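PDB 6MGB: capsular polysaccharide export system protein KpsC from Thermosulfurimonas dismutans, which probably transfers Kdo sugars from a CMP-activated donor to build beta-2,4 linkages in the conserved glycolipid at the base of Gram-negative capsular polysaccharides. Local coordinates for residues Y51-T54 with A55-A58; F263-P266 with F267-W271; L107-N110 with L111-G115; M59-A62 with R63-L67. All coordinates share one frame; numbering follows the deposited sequence.

Contact 1: Y51-T54 with A55-A58; sequences YKST and ARKA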
loop_
_atom_site.group_PDB
_atom_site.type_symbol
_atom_site.label_atom_id
_atom_site.label_comp_id
_atom_site.label_asym_id
_atom_site.label_seq_id
_atom_site.Cartn_x
_atom_site.Cartn_y
_atom_site.Cartn_z
ATOM N N TYR A 51 -11.808 1.524 -7.732
ATOM C CA TYR A 51 -12.330 1.663 -9.086
ATOM C C TYR A 51 -13.570 0.807 -9.315
ATOM O O TYR A 51 -13.867 0.439 -10.455
ATOM C CB TYR A 51 -11.234 1.331 -10.097
ATOM C CG TYR A 51 -10.202 2.427 -10.175
ATOM C CD1 TYR A 51 -9.252 2.584 -9.173
ATOM C CD2 TYR A 51 -10.194 3.328 -11.231
ATOM C CE1 TYR A 51 -8.314 3.594 -9.230
ATOM C CE2 TYR A 51 -9.258 4.343 -11.297
ATOM C CZ TYR A 51 -8.321 4.471 -10.292
ATOM O OH TYR A 51 -7.385 5.478 -10.345
ATOM N N LYS A 52 -14.301 0.490 -8.251
ATOM C CA LYS A 52 -15.587 -0.170 -8.384
ATOM C C LYS A 52 -16.570 0.743 -9.118
ATOM O O LYS A 52 -16.298 1.918 -9.381
ATOM C CB LYS A 52 -16.135 -0.546 -7.007
ATOM C CG LYS A 52 -16.332 0.644 -6.076
ATOM C CD LYS A 52 -16.993 0.242 -4.767
ATOM C CE LYS A 52 -16.126 -0.713 -3.963
ATOM N NZ LYS A 52 -16.717 -1.009 -2.629
ATOM N N SER A 53 -17.735 0.180 -9.443
ATOM C CA SER A 53 -18.731 0.909 -10.222
ATOM C C SER A 53 -19.081 2.244 -9.571
ATOM O O SER A 53 -19.019 3.299 -10.213
ATOM C CB SER A 53 -19.983 0.048 -10.394
ATOM O OG SER A 53 -20.842 0.578 -11.388
ATOM N N THR A 54 -19.449 2.219 -8.286
ATOM C CA THR A 54 -19.842 3.453 -7.610
ATOM C C THR A 54 -18.703 4.462 -7.573
ATOM O O THR A 54 -18.943 5.670 -7.670
ATOM C CB THR A 54 -20.319 3.157 -6.189
ATOM O OG1 THR A 54 -19.315 2.414 -5.486
ATOM C CG2 THR A 54 -21.626 2.373 -6.210
ATOM N N ALA A 55 -17.461 3.993 -7.431
ATOM C CA ALA A 55 -16.331 4.915 -7.384
ATOM C C ALA A 55 -16.154 5.634 -8.715
ATOM O O ALA A 55 -15.911 6.845 -8.744
ATOM C CB ALA A 55 -15.057 4.163 -7.000
ATOM N N ARG A 56 -16.272 4.905 -9.827
ATOM C CA ARG A 56 -16.136 5.531 -11.137
ATOM C C ARG A 56 -17.275 6.503 -11.414
ATOM O O ARG A 56 -17.090 7.476 -12.156
ATOM C CB ARG A 56 -16.063 4.458 -12.225
ATOM C CG ARG A 56 -14.687 3.821 -12.347
ATOM C CD ARG A 56 -14.628 2.746 -13.422
ATOM N NE ARG A 56 -15.327 1.523 -13.026
ATOM C CZ ARG A 56 -16.297 0.928 -13.721
ATOM N NH1 ARG A 56 -16.715 1.418 -14.881
ATOM N NH2 ARG A 56 -16.850 -0.181 -13.249
ATOM N N LYS A 57 -18.454 6.268 -10.832
ATOM C CA LYS A 57 -19.531 7.244 -10.950
ATOM C C LYS A 57 -19.181 8.516 -10.192
ATOM O O LYS A 57 -19.450 9.626 -10.666
ATOM C CB LYS A 57 -20.849 6.666 -10.431
ATOM C CG LYS A 57 -22.025 7.629 -10.593
ATOM C CD LYS A 57 -23.307 7.110 -9.966
ATOM C CE LYS A 57 -24.447 8.096 -10.184
ATOM N NZ LYS A 57 -25.667 7.754 -9.401
ATOM N N ALA A 58 -18.578 8.371 -9.010
ATOM C CA ALA A 58 -18.144 9.536 -8.247
ATOM C C ALA A 58 -17.097 10.334 -9.015
ATOM O O ALA A 58 -17.150 11.570 -9.051
ATOM C CB ALA A 58 -17.597 9.094 -6.891
HETATM O O HOH W 1 -15.479 -1.556 -11.529
#
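The guanidinium of R56 meets the chain just before its helix with an edge: Y51 O lies 7° out of the guanidinium plane and accepts a bond from R56 NE at 3.1 Å. At Y51 the approach is less regular, since the donor stands above the carbonyl plane and not on a lone pair. R56 NH2 also packs obliquely against S53, 3.7 Å from S53 CA. A bend at chi3 (-73°), after an extended chi2, brings NE to Y51 O. A water bridges the same two residues, donating to Y51 O at 2.8 Å and accepting from R56 NH2 at 2.6 Å. R56 was modelled in two conformers, so this grip is sure for one of them only. K52 is the N-cap of helix 53-65, the helix of a beta-alpha-beta unit with strands 45-49 and 69-74, and its carbonyl takes the first-turn bond from R56 N at 3.0 Å. Across the N-terminal turn, K52 CG rests 3.9 Å from A55 CB. A55 and A58 face inward onto Y69 of strand 69-74, whereas the Y51 ring packs on Y100, D101 and L173.

Contact 2: F263-P266 with F267-W271; sequences FGMP and FYAGW
Y268 offers a face of its ring to P266, whose CG sits 3.7 Å from the ring centroid and 23° off the normal, a CH-pi contact between residues two apart. The phenol takes up this place because CG lies between the backbone N and the carbonyl carbon (chi1 54°), folding the ring back over the turn. That turn is a type I beta turn from P266 to A269, closed by A269 N to P266 O at 3.1 Å. Beside the turn, A269 CB is touched by P266 CD at 3.6 Å and by M265 SD, also at 3.6 Å; CG anti to the backbone N (chi1 -178°) and a bend at chi2 bring the sulfur round. The F267 ring receives Y268 CD1 over one face, 3.5 Å above its plane, and W271 NE1 reaches back to F267 O at 3.0 Å. Replacing Y268 with alanine would take away the aromatic face lying against P266 CG and would probably leave S247 O, which the phenol OH meets in a hydrogen bond, without that partner. S247 and Q248, close by, bind CMP. The loop borders helix 107-114 and runs between strands 259-262 and 275-276 of the parallel sheet, with Y268 touching T244 of strand 241-244.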
loop_
_atom_site.group_PDB
_atom_site.type_symbol
_atom_site.label_atom_id
_atom_site.label_comp_id
_atom_site.label_asym_id
_atom_site.label_seq_id
_atom_site.Cartn_x
_atom_site.Cartn_y
_atom_site.Cartn_z
ATOM N N PHE A 263 8.763 -5.174 -11.245
ATOM C CA PHE A 263 8.354 -5.384 -12.627
ATOM C C PHE A 263 7.187 -4.498 -13.041
ATOM O O PHE A 263 6.919 -4.376 -14.243
ATOM C CB PHE A 263 8.002 -6.858 -12.845
ATOM C CG PHE A 263 9.205 -7.751 -12.862
ATOM C CD1 PHE A 263 9.971 -7.919 -11.720
ATOM C CD2 PHE A 263 9.588 -8.398 -14.020
ATOM C CE1 PHE A 263 11.088 -8.724 -11.732
ATOM C CE2 PHE A 263 10.699 -9.209 -14.035
ATOM C CZ PHE A 263 11.452 -9.373 -12.889
ATOM N N GLY A 264 6.488 -3.896 -12.080
ATOM C CA GLY A 264 5.607 -2.782 -12.332
ATOM C C GLY A 264 6.192 -1.483 -11.805
ATOM O O GLY A 264 7.374 -1.389 -11.469
ATOM N N MET A 265 5.332 -0.468 -11.727
ATOM C CA MET A 265 5.713 0.855 -11.237
ATOM C C MET A 265 4.849 1.213 -10.030
ATOM O O MET A 265 3.975 2.087 -10.111
ATOM C CB MET A 265 5.581 1.902 -12.340
ATOM C CG MET A 265 6.006 3.318 -11.950
ATOM S SD MET A 265 7.710 3.480 -11.368
ATOM C CE MET A 265 8.632 2.788 -12.740
ATOM N N PRO A 266 5.067 0.546 -8.890
ATOM C CA PRO A 266 4.323 0.900 -7.673
ATOM C C PRO A 266 4.738 2.249 -7.103
ATOM O O PRO A 266 5.620 2.918 -7.648
ATOM C CB PRO A 266 4.659 -0.248 -6.713
ATOM C CG PRO A 266 5.979 -0.759 -7.185
ATOM C CD PRO A 266 5.955 -0.610 -8.680
ATOM N N PHE A 267 4.117 2.657 -5.993
ATOM C CA PHE A 267 4.329 4.008 -5.484
ATOM C C PHE A 267 5.776 4.239 -5.069
ATOM O O PHE A 267 6.251 5.379 -5.087
ATOM C CB PHE A 267 3.388 4.281 -4.307
ATOM C CG PHE A 267 3.673 3.449 -3.084
ATOM C CD1 PHE A 267 4.512 3.922 -2.088
ATOM C CD2 PHE A 267 3.091 2.202 -2.924
ATOM C CE1 PHE A 267 4.771 3.165 -0.958
ATOM C CE2 PHE A 267 3.347 1.442 -1.795
ATOM C CZ PHE A 267 4.188 1.927 -0.813
ATOM N N TYR A 268 6.491 3.178 -4.706
ATOM C CA TYR A 268 7.854 3.284 -4.206
ATOM C C TYR A 268 8.906 3.042 -5.281
ATOM O O TYR A 268 10.103 3.124 -4.986
ATOM C CB TYR A 268 8.066 2.297 -3.053
ATOM C CG TYR A 268 7.705 0.878 -3.408
ATOM C CD1 TYR A 268 6.414 0.405 -3.217
ATOM C CD2 TYR A 268 8.647 0.015 -3.947
ATOM C CE1 TYR A 268 6.075 -0.891 -3.544
ATOM C CE2 TYR A 268 8.320 -1.280 -4.278
ATOM C CZ TYR A 268 7.029 -1.730 -4.076
ATOM O OH TYR A 268 6.690 -3.020 -4.406
ATOM N N ALA A 269 8.496 2.738 -6.507
ATOM C CA ALA A 269 9.430 2.521 -7.599
ATOM C C ALA A 269 9.726 3.835 -8.316
ATOM O O ALA A 269 8.970 4.805 -8.230
ATOM C CB ALA A 269 8.870 1.501 -8.590
ATOM N N GLY A 270 10.851 3.854 -9.028
ATOM C CA GLY A 270 11.225 5.003 -9.829
ATOM C C GLY A 270 11.869 6.141 -9.073
ATOM O O GLY A 270 12.008 7.233 -9.636
ATOM N N TRP A 271 12.274 5.926 -7.821
ATOM C CA TRP A 271 12.920 6.956 -7.018
ATOM C C TRP A 271 14.401 6.676 -6.793
ATOM O O TRP A 271 15.054 7.412 -6.044
ATOM C CB TRP A 271 12.199 7.097 -5.675
ATOM C CG TRP A 271 10.738 7.383 -5.826
ATOM C CD1 TRP A 271 9.706 6.526 -5.583
ATOM C CD2 TRP A 271 10.146 8.609 -6.269
ATOM N NE1 TRP A 271 8.507 7.144 -5.843
ATOM C CE2 TRP A 271 8.750 8.423 -6.268
ATOM C CE3 TRP A 271 10.661 9.847 -6.667
ATOM C CZ2 TRP A 271 7.864 9.428 -6.645
ATOM C CZ3 TRP A 271 9.780 10.843 -7.039
ATOM C CH2 TRP A 271 8.396 10.629 -7.028
#

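Contact 3: L107-N110 with L111-G115; sequences LLEN and LLNFG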
loop_
_atom_site.group_PDB
_atom_site.type_symbol
_atom_site.label_atom_id
_atom_site.label_comp_id
_atom_site.label_asym_id
_atom_site.label_seq_id
_atom_site.Cartn_x
_atom_site.Cartn_y
_atom_site.Cartn_z
ATOM N N LEU A 107 -0.898 12.756 -4.778
ATOM C CA LEU A 107 -0.377 13.580 -3.693
ATOM C C LEU A 107 0.976 13.061 -3.226
ATOM O O LEU A 107 1.908 13.842 -3.006
ATOM C CB LEU A 107 -1.369 13.618 -2.529
ATOM C CG LEU A 107 -0.852 14.288 -1.249
ATOM C CD1 LEU A 107 -0.509 15.752 -1.498
ATOM C CD2 LEU A 107 -1.861 14.155 -0.122
ATOM N N LEU A 108 1.108 11.740 -3.087
ATOM C CA LEU A 108 2.366 11.166 -2.621
ATOM C C LEU A 108 3.488 11.432 -3.617
ATOM O O LEU A 108 4.590 11.841 -3.232
ATOM C CB LEU A 108 2.201 9.665 -2.378
ATOM C CG LEU A 108 3.464 8.912 -1.951
ATOM C CD1 LEU A 108 4.097 9.543 -0.719
ATOM C CD2 LEU A 108 3.149 7.448 -1.687
ATOM N N GLU A 109 3.227 11.204 -4.907
ATOM C CA GLU A 109 4.251 11.460 -5.913
ATOM C C GLU A 109 4.670 12.924 -5.901
ATOM O O GLU A 109 5.850 13.241 -6.078
ATOM C CB GLU A 109 3.745 11.065 -7.300
ATOM C CG GLU A 109 4.831 11.074 -8.366
ATOM C CD GLU A 109 4.285 10.860 -9.762
ATOM O OE1 GLU A 109 4.385 9.727 -10.276
ATOM O OE2 GLU A 109 3.752 11.827 -10.344
ATOM N N ASN A 110 3.713 13.831 -5.690
ATOM C CA ASN A 110 4.045 15.250 -5.621
ATOM C C ASN A 110 4.931 15.547 -4.416
ATOM O O ASN A 110 5.899 16.308 -4.522
ATOM C CB ASN A 110 2.767 16.090 -5.572
ATOM C CG ASN A 110 2.056 16.160 -6.913
ATOM O OD1 ASN A 110 2.623 15.827 -7.955
ATOM N ND2 ASN A 110 0.808 16.620 -6.894
ATOM N N LEU A 111 4.614 14.957 -3.259
ATOM C CA LEU A 111 5.465 15.135 -2.086
ATOM C C LEU A 111 6.889 14.677 -2.369
ATOM O O LEU A 111 7.856 15.352 -1.994
ATOM C CB LEU A 111 4.891 14.368 -0.895
ATOM C CG LEU A 111 3.642 14.954 -0.235
ATOM C CD1 LEU A 111 3.065 13.968 0.766
ATOM C CD2 LEU A 111 3.964 16.273 0.449
ATOM N N LEU A 112 7.038 13.536 -3.042
ATOM C CA LEU A 112 8.367 12.997 -3.306
ATOM C C LEU A 112 9.100 13.804 -4.367
ATOM O O LEU A 112 10.325 13.953 -4.292
ATOM C CB LEU A 112 8.253 11.533 -3.729
ATOM C CG LEU A 112 7.732 10.585 -2.643
ATOM C CD1 LEU A 112 7.315 9.241 -3.225
ATOM C CD2 LEU A 112 8.783 10.384 -1.561
ATOM N N ASN A 113 8.376 14.337 -5.354
ATOM C CA ASN A 113 9.032 15.049 -6.447
ATOM C C ASN A 113 9.533 16.420 -6.006
ATOM O O ASN A 113 10.664 16.804 -6.327
ATOM C CB ASN A 113 8.075 15.193 -7.635
ATOM C CG ASN A 113 8.402 14.240 -8.774
ATOM O OD1 ASN A 113 9.556 13.863 -8.975
ATOM N ND2 ASN A 113 7.383 13.857 -9.533
ATOM N N PHE A 114 8.713 17.172 -5.271
ATOM C CA PHE A 114 8.955 18.593 -5.071
ATOM C C PHE A 114 9.179 19.005 -3.621
ATOM O O PHE A 114 9.467 20.181 -3.369
ATOM C CB PHE A 114 7.781 19.398 -5.635
ATOM C CG PHE A 114 7.340 18.953 -7.003
ATOM C CD1 PHE A 114 8.144 19.162 -8.111
ATOM C CD2 PHE A 114 6.112 18.334 -7.177
ATOM C CE1 PHE A 114 7.735 18.755 -9.367
ATOM C CE2 PHE A 114 5.699 17.927 -8.435
ATOM C CZ PHE A 114 6.512 18.137 -9.529
ATOM N N GLY A 115 9.037 18.092 -2.661
ATOM C CA GLY A 115 9.379 18.424 -1.290
ATOM C C GLY A 115 8.362 19.337 -0.625
ATOM O O GLY A 115 7.153 19.259 -0.866
HETATM O O HOH W 2 4.522 14.420 -9.394
#
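N113 and E109, one turn apart, run side by side, and the asparagine can be followed outward atom by atom. Its CB starts 3.3 Å from E109 O, the same carbonyl that accepts the N113 backbone N-H. CB also lies over one face of the F114 ring, 3.6 Å from its plane and over its centre. CG remains near E109 O, at 3.8 Å. At the tip, ND2 passes 4.0 Å from E109 CG and donates to a water at 2.9 Å, besides bonding to R282 O, while OD1 accepts from K284 N. The amide is thus gripped at both ends, which fixes its rotation.

The water is the meeting point of three side chains: it accepts a hydrogen bond from N113 ND2 and donates one each to E109 OE2 at 2.9 Å and N110 OD1 at 2.8 Å. E109 in turn forms salt bridges with R282 and R283, a setting likely to keep its carboxylate ionised. N110 OD1 also lies in the plane of the F114 ring at its edge, 3.8 Å from CE2. On another flank, L108 and L112 meet through CG and CD1. Helical bonds from each residue to the fourth before it run from L111 to F114, and G115 N still bonds back to L111 O although G115 has positive phi.

Helix 107-114 packs against two elements: L108 and L112 lie on A295 of helix 289-299, and the loop bearing F267 and W271 presses on L108, E109, L112 and N113.

Contact 4: M59-A62 with R63-L67; sequences MQKA and REWRL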
loop_
_atom_site.group_PDB
_atom_site.type_symbol
_atom_site.label_atom_id
_atom_site.label_comp_id
_atom_site.label_asym_id
_atom_site.label_seq_id
_atom_site.Cartn_x
_atom_site.Cartn_y
_atom_site.Cartn_z
ATOM N N MET A 59 -16.133 9.646 -9.633
ATOM C CA MET A 59 -15.152 10.336 -10.467
ATOM C C MET A 59 -15.839 11.123 -11.574
ATOM O O MET A 59 -15.462 12.265 -11.862
ATOM C CB MET A 59 -14.173 9.331 -11.072
ATOM C CG MET A 59 -13.373 8.536 -10.063
ATOM S SD MET A 59 -12.405 7.239 -10.858
ATOM C CE MET A 59 -11.872 6.292 -9.434
ATOM N N GLN A 60 -16.845 10.521 -12.210
ATOM C CA GLN A 60 -17.566 11.193 -13.285
ATOM C C GLN A 60 -18.275 12.442 -12.778
ATOM O O GLN A 60 -18.279 13.478 -13.453
ATOM C CB GLN A 60 -18.553 10.211 -13.925
ATOM C CG GLN A 60 -19.873 10.798 -14.410
ATOM C CD GLN A 60 -19.705 11.781 -15.546
ATOM O OE1 GLN A 60 -18.588 12.083 -15.965
ATOM N NE2 GLN A 60 -20.824 12.278 -16.061
ATOM N N LYS A 61 -18.879 12.365 -11.589
ATOM C CA LYS A 61 -19.554 13.534 -11.033
ATOM C C LYS A 61 -18.556 14.631 -10.680
ATOM O O LYS A 61 -18.815 15.813 -10.934
ATOM C CB LYS A 61 -20.379 13.133 -9.810
ATOM C CG LYS A 61 -21.567 12.224 -10.128
ATOM C CD LYS A 61 -22.485 12.824 -11.186
ATOM C CE LYS A 61 -23.691 11.947 -11.455
ATOM N NZ LYS A 61 -24.299 12.272 -12.776
ATOM N N ALA A 62 -17.414 14.266 -10.090
ATOM C CA ALA A 62 -16.350 15.244 -9.882
ATOM C C ALA A 62 -16.004 15.940 -11.187
ATOM O O ALA A 62 -15.937 17.173 -11.257
ATOM C CB ALA A 62 -15.104 14.562 -9.311
ATOM N N ARG A 63 -15.776 15.150 -12.236
ATOM C CA ARG A 63 -15.497 15.702 -13.557
ATOM C C ARG A 63 -16.627 16.617 -14.014
ATOM O O ARG A 63 -16.401 17.785 -14.350
ATOM C CB ARG A 63 -15.288 14.555 -14.550
ATOM C CG ARG A 63 -14.024 14.646 -15.379
ATOM C CD ARG A 63 -13.533 13.258 -15.781
ATOM N NE ARG A 63 -14.614 12.387 -16.247
ATOM C CZ ARG A 63 -14.870 11.160 -15.788
ATOM N NH1 ARG A 63 -14.122 10.607 -14.840
ATOM N NH2 ARG A 63 -15.884 10.469 -16.293
ATOM N N GLU A 64 -17.857 16.097 -14.030
ATOM C CA GLU A 64 -19.019 16.893 -14.412
ATOM C C GLU A 64 -19.063 18.210 -13.651
ATOM O O GLU A 64 -19.127 19.293 -14.242
ATOM C CB GLU A 64 -20.302 16.108 -14.138
ATOM C CG GLU A 64 -20.819 15.303 -15.297
ATOM C CD GLU A 64 -22.220 14.782 -15.043
ATOM O OE1 GLU A 64 -23.140 15.611 -14.871
ATOM O OE2 GLU A 64 -22.402 13.547 -14.997
ATOM N N TRP A 65 -19.036 18.122 -12.328
ATOM C CA TRP A 65 -19.318 19.247 -11.453
ATOM C C TRP A 65 -18.109 20.133 -11.199
ATOM O O TRP A 65 -18.247 21.153 -10.513
ATOM C CB TRP A 65 -19.848 18.721 -10.122
ATOM C CG TRP A 65 -21.163 17.993 -10.240
ATOM C CD1 TRP A 65 -22.017 18.003 -11.306
ATOM C CD2 TRP A 65 -21.761 17.138 -9.256
ATOM N NE1 TRP A 65 -23.110 17.212 -11.044
ATOM C CE2 TRP A 65 -22.978 16.669 -9.793
ATOM C CE3 TRP A 65 -21.388 16.726 -7.972
ATOM C CZ2 TRP A 65 -23.822 15.810 -9.093
ATOM C CZ3 TRP A 65 -22.229 15.873 -7.278
ATOM C CH2 TRP A 65 -23.431 15.424 -7.841
ATOM N N ARG A 66 -16.940 19.780 -11.726
ATOM C CA ARG A 66 -15.713 20.518 -11.456
ATOM C C ARG A 66 -15.474 20.627 -9.952
ATOM O O ARG A 66 -15.224 21.704 -9.409
ATOM C CB ARG A 66 -15.749 21.899 -12.110
ATOM C CG ARG A 66 -15.716 21.853 -13.629
ATOM C CD ARG A 66 -15.406 23.218 -14.217
ATOM N NE ARG A 66 -14.124 23.734 -13.742
ATOM C CZ ARG A 66 -12.944 23.449 -14.285
ATOM N NH1 ARG A 66 -12.861 22.647 -15.340
ATOM N NH2 ARG A 66 -11.838 23.969 -13.770
ATOM N N LEU A 67 -15.574 19.483 -9.276
ATOM C CA LEU A 67 -15.237 19.364 -7.869
ATOM C C LEU A 67 -14.033 18.444 -7.696
ATOM O O LEU A 67 -13.810 17.547 -8.516
ATOM C CB LEU A 67 -16.405 18.802 -7.050
ATOM C CG LEU A 67 -17.581 19.736 -6.765
ATOM C CD1 LEU A 67 -18.708 18.966 -6.090
ATOM C CD2 LEU A 67 -17.148 20.911 -5.902
#
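Backbone N-H groups of R63, E64 and W65 bond to the carbonyls of M59, Q60 and K61, and the run ends where L67 N donates to A62 O at 3.1 Å, in the carbonyl plane and on a lone pair. Among the side chains, K61 and W65 meet over a ring face. K61 CB stands 4.0 Å from the centroid of the indole six-membered ring and only 6° off its normal, a CH-pi contact, and K61 CD follows at 3.9 Å from W65 CZ2. Having CG beside the backbone N (chi1 -67°) and a bend at chi2 carries the lysine obliquely across the indole face before its ammonium turns to E64. There NZ makes a salt bridge to E64 OE2 at 3.2 Å, although that oxygen's position is less certain. Replacing W65 with an alanine would remove the face that K61 CB and CD rest against and would probably leave that side chain held less firmly. R63 lays one face of its guanidinium over the backbone of Q60, with Q60 CA 3.4 Å above the plane, and its NH1 is 4.0 Å from M59 CB. W65 also packs on P40, while M59 and A62 turn to Y69. R66, with positive phi, completes a Schellman motif, a classic helix end, here at the C-terminus of the beta-alpha-beta helix 53-65 just before strand 69-74.

How the contacts relate
Contacts 1 and 4 are consecutive segments of helix 53-65, its start and its end, with centres 12 Å apart; Y51 CE2 touches M59 CE at 3.8 Å, joining them. Both belong to the beta-alpha-beta unit whose two strands are part of the seven-stranded mixed sheet. Contact 3, next along the chain, is helix 107-114, and contact 2 comes last, in a loop of the six-stranded parallel sheet. These two also meet, with centres 14 Å apart: W271 CH2 lies 3.4 Å from L112 CB. The pairs do not touch: the nearest atoms between them, of contacts 1 and 3, are about 11 Å apart. Two sheets carrying helices fit a GT-B fold, and contact 2 is the one beside the CMP site.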